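Local coordinates for carbohydrate binding protein (Flavobacterium johnsoniae, PDB 3HZB) that binds calcium ions through a betagamma-crystallin domain of a longer protein that is probably carbohydrate-binding, at residues Y23-A26 with R27-L31. Sequence-based numbering, arbitrary orientation.
Sequences YNLA and RLNSL
L28 N donates to N24 O at 3.0 Å, N29 N to L25 O and S30 N to A26 O, three successive i to i+4 bonds that wind one short helix, residues 25-29, one residue after strand 21-23 of the betagamma-crystallin domain. N24 holds the N-cap position, and L25 N, at the first turn, is hydrogen-bonded to D55 OD1. Where the strand gives way to the helix, Y23 and R27 form a cation-pi stack. The guanidinium lies nearly flat over one ring face, planes 15° apart and CZ 4.0 Å from the ring centroid. R27 gets there with CG anti to its own N (chi1 -165°) and a fully extended chain, so that its methylenes also run along the ring, CD coming to 3.3 Å from Y23 CD2. Both polar ends have partners outside the stack: R27 NH1 is hydrogen-bonded to D22 O, and Y23 OH to T19 N. Two leucines pack obliquely against the same tyrosine. L28 CD2 meets Y23 CB at 3.8 Å, on the buried side of the helix, where L28 also touches V33; L31 CD1 approaches Y23 CE2, and both L31 and the tyrosine rest on L18. Y23, on outermost strand 21-23 of the four-stranded sheet, and L31, just past the helix, thus meet strand 15-18 of the three-stranded sheet. The side chain of L25 lies about 8 Å from a bound calcium ion and close to S80, a ligand of one calcium site. S30 turns its hydroxyl back (chi1 78°), and OG donates to R27 O at 2.7 Å.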
loop_
_atom_site.group_PDB
_atom_site.type_symbol
_atom_site.label_atom_id
_atom_site.label_comp_id
_atom_site.label_asym_id
_atom_site.label_seq_id
_atom_site.Cartn_x
_atom_site.Cartn_y
_atom_site.Cartn_z
ATOM N N TYR B 23 7.909 -3.322 -18.262
ATOM C CA TYR B 23 8.077 -1.949 -18.701
ATOM C C TYR B 23 9.528 -1.508 -18.819
ATOM O O TYR B 23 10.181 -1.233 -17.808
ATOM C CB TYR B 23 7.366 -0.989 -17.739
ATOM C CG TYR B 23 5.870 -1.155 -17.659
ATOM C CD1 TYR B 23 5.302 -2.219 -16.957
ATOM C CD2 TYR B 23 5.016 -0.251 -18.290
ATOM C CE1 TYR B 23 3.923 -2.379 -16.883
ATOM C CE2 TYR B 23 3.634 -0.404 -18.227
ATOM C CZ TYR B 23 3.097 -1.470 -17.519
ATOM O OH TYR B 23 1.734 -1.624 -17.447
ATOM N N ASN B 24 10.050 -1.457 -20.042
ATOM C CA ASN B 24 11.405 -0.959 -20.213
ATOM C C ASN B 24 11.262 0.562 -20.192
ATOM O O ASN B 24 10.145 1.073 -20.086
ATOM C CB ASN B 24 12.051 -1.464 -21.520
ATOM C CG ASN B 24 11.227 -1.165 -22.771
ATOM O OD1 ASN B 24 11.531 -1.683 -23.849
ATOM N ND2 ASN B 24 10.205 -0.337 -22.644
ATOM N N LEU B 25 12.368 1.294 -20.274
ATOM C CA LEU B 25 12.278 2.748 -20.227
ATOM C C LEU B 25 11.383 3.310 -21.334
ATOM O O LEU B 25 10.653 4.272 -21.122
ATOM C CB LEU B 25 13.676 3.368 -20.302
ATOM C CG LEU B 25 13.752 4.890 -20.132
ATOM C CD1 LEU B 25 13.072 5.321 -18.835
ATOM C CD2 LEU B 25 15.212 5.312 -20.130
ATOM N N ALA B 26 11.436 2.703 -22.513
ATOM C CA ALA B 26 10.609 3.159 -23.618
ATOM C C ALA B 26 9.139 3.114 -23.220
ATOM O O ALA B 26 8.406 4.087 -23.421
ATOM C CB ALA B 26 10.849 2.288 -24.852
ATOM N N ARG B 27 8.704 1.997 -22.640
ATOM C CA ARG B 27 7.308 1.877 -22.242
ATOM C C ARG B 27 6.961 2.841 -21.112
ATOM O O ARG B 27 5.859 3.389 -21.084
ATOM C CB ARG B 27 6.971 0.440 -21.831
ATOM C CG ARG B 27 5.469 0.187 -21.762
ATOM C CD ARG B 27 5.139 -1.275 -21.473
ATOM N NE ARG B 27 3.693 -1.490 -21.441
ATOM C CZ ARG B 27 3.108 -2.624 -21.066
ATOM N NH1 ARG B 27 3.840 -3.664 -20.685
ATOM N NH2 ARG B 27 1.783 -2.714 -21.072
ATOM N N LEU B 28 7.893 3.056 -20.185
ATOM C CA LEU B 28 7.641 3.992 -19.094
ATOM C C LEU B 28 7.448 5.384 -19.697
ATOM O O LEU B 28 6.545 6.122 -19.307
ATOM C CB LEU B 28 8.811 4.007 -18.097
ATOM C CG LEU B 28 8.985 2.759 -17.223
ATOM C CD1 LEU B 28 10.170 2.941 -16.291
ATOM C CD2 LEU B 28 7.718 2.518 -16.414
ATOM N N ASN B 29 8.288 5.730 -20.670
ATOM C CA ASN B 29 8.196 7.033 -21.323
ATOM C C ASN B 29 6.884 7.199 -22.086
ATOM O O ASN B 29 6.384 8.317 -22.222
ATOM C CB ASN B 29 9.370 7.234 -22.283
ATOM C CG ASN B 29 10.615 7.776 -21.594
ATOM O OD1 ASN B 29 10.730 7.774 -20.360
ATOM N ND2 ASN B 29 11.562 8.236 -22.394
ATOM N N SER B 30 6.322 6.097 -22.577
ATOM C CA SER B 30 5.067 6.176 -23.321
ATOM C C SER B 30 3.934 6.562 -22.378
ATOM O O SER B 30 2.853 6.945 -22.824
ATOM C CB SER B 30 4.745 4.845 -24.019
ATOM O OG SER B 30 4.224 3.884 -23.120
ATOM N N LEU B 31 4.200 6.467 -21.076
ATOM C CA LEU B 31 3.230 6.823 -20.042
ATOM C C LEU B 31 3.599 8.181 -19.456
ATOM O O LEU B 31 2.899 8.700 -18.587
ATOM C CB LEU B 31 3.233 5.781 -18.918
ATOM C CG LEU B 31 2.839 4.355 -19.300
ATOM C CD1 LEU B 31 3.034 3.424 -18.110
ATOM C CD2 LEU B 31 1.392 4.348 -19.767
#